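Cucumber stellacyanin (Cucumis sativus, PDB 1JER) binds a single copper ion in a cupredoxin domain and probably transfers electrons. Local coordinates at residues A[46-54]-A[65-76]. Residues are numbered along the deposited sequence; the frame is centred on the assembly and turned at random. Where two conformers were deposited one is given.
Sequences AHNVHEMET and NSDNDVERTSPV. With CU (copper (II) ion), chain B.
Between His-50 and Ser-66 the packing appears close: in the conformer described here, one of two deposited, the imidazole lays its NE2 corner against the serine CB, 3.2 Å away. With CG anti to the backbone N (chi1 173°), the ring extends from its strand to reach the loop, and a side chain as small as serine leaves room for it. Met-52 adds its terminal methyl, CE, beside Ser-66 OG; the flexible thioether, bent at chi2 and chi3, brings it there. Farther along, Val-49 and Val-76, both compact and branched at CB, slide past each other with CG2 of Val-49 4.1 Å from CB of Val-76.

Two waters bridge the segments. One accepts from Val-49 N and donates to Glu-71 O. A second donates to both Ser-66 OG and Glu-53 OE2, and lies in the plane of this His-50 ring with a weak bond to NE2. Ser-66 OG also bonds to Phe-63 O.

Arg-72 runs its aliphatic chain past His-47 O, CD at 3.4 Å. Its NE forms a salt bridge to Asp-69 OD1 (3.3 Å), nearly straight at 177°, although Asp-69 is poorly ordered; its NH1 bonds to Asn-45 O.

His-47 turns away and binds copper through ND1 at 2.0 Å, with Cys-90, His-95 and Gln-100 completing the site. Thus the loop between helix 55-60 and strand 76-79 flanks the segment leading from the copper ligand into strand 50-52, which pairs with strand 84-89.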
loop_
_atom_site.group_PDB
_atom_site.type_symbol
_atom_site.label_atom_id
_atom_site.label_comp_id
_atom_site.label_asym_id
_atom_site.label_seq_id
_atom_site.Cartn_x
_atom_site.Cartn_y
_atom_site.Cartn_z
ATOM N N ALA A 46 -10.334 -15.953 -0.726
ATOM C CA ALA A 46 -11.358 -16.199 0.285
ATOM C C ALA A 46 -12.007 -14.920 0.818
ATOM O O ALA A 46 -13.124 -14.920 1.314
ATOM C CB ALA A 46 -10.719 -16.923 1.488
ATOM N N HIS A 47 -11.261 -13.817 0.791
ATOM C CA HIS A 47 -11.901 -12.562 1.352
ATOM C C HIS A 47 -11.443 -11.413 0.452
ATOM O O HIS A 47 -10.710 -11.588 -0.507
ATOM C CB HIS A 47 -11.181 -12.317 2.753
ATOM C CG HIS A 47 -11.525 -13.403 3.719
ATOM N ND1 HIS A 47 -12.790 -13.532 4.247
ATOM C CD2 HIS A 47 -10.785 -14.453 4.197
ATOM C CE1 HIS A 47 -12.817 -14.601 5.056
ATOM N NE2 HIS A 47 -11.623 -15.160 5.045
ATOM N N ASN A 48 -11.806 -10.191 0.845
ATOM C CA ASN A 48 -11.267 -9.031 0.130
ATOM C C ASN A 48 -11.248 -7.872 1.149
ATOM O O ASN A 48 -11.585 -8.119 2.328
ATOM C CB ASN A 48 -12.057 -8.680 -1.106
ATOM C CG ASN A 48 -13.527 -8.430 -0.829
ATOM O OD1 ASN A 48 -14.390 -8.722 -1.678
ATOM N ND2 ASN A 48 -13.846 -7.957 0.325
ATOM N N VAL A 49 -10.800 -6.720 0.688
ATOM C CA VAL A 49 -10.752 -5.549 1.565
ATOM C C VAL A 49 -11.307 -4.352 0.778
ATOM O O VAL A 49 -10.815 -4.056 -0.295
ATOM C CB VAL A 49 -9.292 -5.194 1.939
ATOM C CG1 VAL A 49 -9.383 -3.968 2.901
ATOM C CG2 VAL A 49 -8.650 -6.361 2.689
ATOM N N HIS A 50 -12.340 -3.739 1.356
ATOM C CA HIS A 50 -12.953 -2.584 0.701
ATOM C C HIS A 50 -13.143 -1.473 1.704
ATOM O O HIS A 50 -13.587 -1.665 2.829
ATOM C CB HIS A 50 -14.337 -3.036 0.153
ATOM C CG HIS A 50 -15.175 -1.948 -0.407
ATOM N ND1 HIS A 50 -14.868 -1.244 -1.543
ATOM C CD2 HIS A 50 -16.380 -1.451 0.012
ATOM C CE1 HIS A 50 -15.801 -0.340 -1.793
ATOM N NE2 HIS A 50 -16.729 -0.447 -0.863
ATOM N N GLU A 51 -12.750 -0.243 1.322
ATOM C CA GLU A 51 -12.964 0.861 2.272
ATOM C C GLU A 51 -14.327 1.469 2.064
ATOM O O GLU A 51 -14.795 1.586 0.910
ATOM C CB GLU A 51 -11.840 1.901 2.034
ATOM C CG GLU A 51 -12.031 3.071 3.017
ATOM C CD GLU A 51 -10.945 4.123 2.873
ATOM O OE1 GLU A 51 -10.085 4.042 1.995
ATOM O OE2 GLU A 51 -10.967 5.071 3.691
ATOM N N MET A 52 -15.108 1.780 3.074
ATOM C CA MET A 52 -16.425 2.380 2.893
ATOM C C MET A 52 -16.324 3.906 3.240
ATOM O O MET A 52 -15.521 4.273 4.078
ATOM C CB MET A 52 -17.407 1.849 3.926
ATOM C CG MET A 52 -17.252 0.406 4.315
ATOM S SD MET A 52 -18.707 -0.520 3.734
ATOM C CE MET A 52 -18.309 -0.548 1.981
ATOM N N GLU A 53 -17.240 4.651 2.662
ATOM C CA GLU A 53 -17.291 6.092 2.848
ATOM C C GLU A 53 -17.885 6.528 4.177
ATOM O O GLU A 53 -17.352 7.444 4.824
ATOM C CB GLU A 53 -18.096 6.715 1.700
ATOM C CG GLU A 53 -18.583 5.767 0.646
ATOM C CD GLU A 53 -19.258 4.503 1.076
ATOM O OE1 GLU A 53 -20.458 4.490 1.423
ATOM O OE2 GLU A 53 -18.611 3.421 0.980
ATOM N N THR A 54 -19.026 5.976 4.551
ATOM C CA THR A 54 -19.820 6.418 5.677
ATOM C C THR A 54 -20.023 5.330 6.709
ATOM O O THR A 54 -20.029 4.149 6.354
ATOM C CB THR A 54 -21.278 6.803 5.210
ATOM O OG1 THR A 54 -21.176 7.672 4.075
ATOM C CG2 THR A 54 -21.962 5.513 4.734
ATOM N N ASN A 65 -22.568 1.117 -2.830
ATOM C CA ASN A 65 -21.626 1.936 -3.642
ATOM C C ASN A 65 -20.269 1.252 -3.788
ATOM O O ASN A 65 -19.300 1.975 -4.109
ATOM C CB ASN A 65 -21.369 3.268 -2.883
ATOM C CG ASN A 65 -22.670 4.006 -2.667
ATOM O OD1 ASN A 65 -22.941 4.494 -1.582
ATOM N ND2 ASN A 65 -23.490 4.047 -3.713
ATOM N N SER A 66 -20.155 -0.014 -3.523
ATOM C CA SER A 66 -18.974 -0.802 -3.481
ATOM C C SER A 66 -18.610 -1.336 -4.824
ATOM O O SER A 66 -19.458 -1.472 -5.711
ATOM C CB SER A 66 -19.060 -1.906 -2.415
ATOM O OG SER A 66 -19.791 -1.439 -1.291
ATOM N N ASP A 67 -17.322 -1.641 -4.945
ATOM C CA ASP A 67 -16.778 -2.010 -6.220
ATOM C C ASP A 67 -16.708 -3.495 -6.460
ATOM O O ASP A 67 -15.804 -4.185 -5.946
ATOM C CB ASP A 67 -15.452 -1.389 -6.468
ATOM C CG ASP A 67 -15.397 -0.872 -7.893
ATOM O OD1 ASP A 67 -15.227 -1.701 -8.865
ATOM O OD2 ASP A 67 -15.562 0.381 -8.126
ATOM N N ASN A 68 -17.673 -3.822 -7.256
ATOM C CA ASN A 68 -17.907 -5.102 -7.868
ATOM C C ASN A 68 -16.983 -6.204 -7.362
ATOM O O ASN A 68 -17.204 -7.391 -7.635
ATOM C CB ASN A 68 -17.654 -4.952 -9.364
ATOM C CG ASN A 68 -16.727 -3.757 -9.681
ATOM O OD1 ASN A 68 -17.035 -2.943 -10.552
ATOM N ND2 ASN A 68 -15.596 -3.602 -9.012
ATOM N N ASP A 69 -15.954 -5.836 -6.640
ATOM C CA ASP A 69 -14.975 -6.834 -6.175
ATOM C C ASP A 69 -13.740 -6.767 -7.080
ATOM O O ASP A 69 -13.144 -5.694 -7.260
ATOM C CB ASP A 69 -15.593 -8.239 -6.346
ATOM C CG ASP A 69 -15.495 -9.121 -5.107
ATOM O OD1 ASP A 69 -14.348 -9.560 -4.722
ATOM O OD2 ASP A 69 -16.562 -9.439 -4.454
ATOM N N VAL A 70 -13.405 -7.937 -7.613
ATOM C CA VAL A 70 -12.343 -8.098 -8.635
ATOM C C VAL A 70 -11.028 -8.687 -8.061
ATOM O O VAL A 70 -10.588 -9.772 -8.458
ATOM C CB VAL A 70 -12.046 -6.764 -9.309
ATOM C CG1 VAL A 70 -10.554 -6.450 -9.383
ATOM C CG2 VAL A 70 -12.553 -6.708 -10.755
ATOM N N GLU A 71 -10.398 -7.964 -7.144
ATOM C CA GLU A 71 -9.077 -8.393 -6.595
ATOM C C GLU A 71 -9.208 -8.994 -5.188
ATOM O O GLU A 71 -9.674 -8.332 -4.249
ATOM C CB GLU A 71 -8.108 -7.210 -6.539
ATOM C CG GLU A 71 -8.774 -5.897 -6.138
ATOM C CD GLU A 71 -7.766 -4.764 -5.931
ATOM O OE1 GLU A 71 -6.747 -4.941 -5.158
ATOM O OE2 GLU A 71 -7.932 -3.635 -6.529
ATOM N N ARG A 72 -8.764 -10.245 -5.099
ATOM C CA ARG A 72 -8.774 -11.021 -3.847
ATOM C C ARG A 72 -7.368 -11.503 -3.523
ATOM O O ARG A 72 -7.176 -12.539 -2.915
ATOM C CB ARG A 72 -9.710 -12.222 -3.983
ATOM C CG ARG A 72 -11.181 -11.818 -4.115
ATOM C CD ARG A 72 -12.133 -12.784 -3.409
ATOM N NE ARG A 72 -13.542 -12.570 -3.768
ATOM C CZ ARG A 72 -14.483 -13.522 -3.700
ATOM N NH1 ARG A 72 -14.181 -14.761 -3.291
ATOM N NH2 ARG A 72 -15.769 -13.328 -4.021
ATOM N N THR A 73 -6.353 -10.749 -3.996
ATOM C CA THR A 73 -4.985 -11.189 -3.698
ATOM C C THR A 73 -4.590 -10.590 -2.322
ATOM O O THR A 73 -5.090 -9.552 -1.936
ATOM C CB THR A 73 -3.995 -10.612 -4.735
ATOM O OG1 THR A 73 -4.242 -9.199 -4.844
ATOM C CG2 THR A 73 -4.329 -11.223 -6.102
ATOM N N SER A 74 -3.735 -11.297 -1.651
ATOM C CA SER A 74 -3.272 -10.916 -0.303
ATOM C C SER A 74 -1.742 -10.946 -0.368
ATOM O O SER A 74 -1.230 -11.781 -1.137
ATOM C CB SER A 74 -3.797 -11.938 0.701
ATOM O OG SER A 74 -3.147 -11.818 1.995
ATOM N N PRO A 75 -1.069 -10.126 0.374
ATOM C CA PRO A 75 -1.647 -9.173 1.310
ATOM C C PRO A 75 -2.097 -7.885 0.621
ATOM O O PRO A 75 -1.555 -7.537 -0.442
ATOM C CB PRO A 75 -0.395 -8.775 2.177
ATOM C CG PRO A 75 0.722 -8.878 1.188
ATOM C CD PRO A 75 0.413 -10.132 0.376
ATOM N N VAL A 76 -3.071 -7.242 1.242
ATOM C CA VAL A 76 -3.556 -5.927 0.772
ATOM C C VAL A 76 -3.016 -4.906 1.794
ATOM O O VAL A 76 -3.177 -5.163 3.000
ATOM C CB VAL A 76 -5.078 -5.852 0.822
ATOM C CG1 VAL A 76 -5.520 -4.376 0.658
ATOM C CG2 VAL A 76 -5.644 -6.686 -0.346
HETATM CU CU CU B . -14.292 -12.288 4.049
HETATM O O HOH W 1 -9.287 -7.000 -1.853
HETATM O O HOH W 2 -19.792 0.896 -0.439
#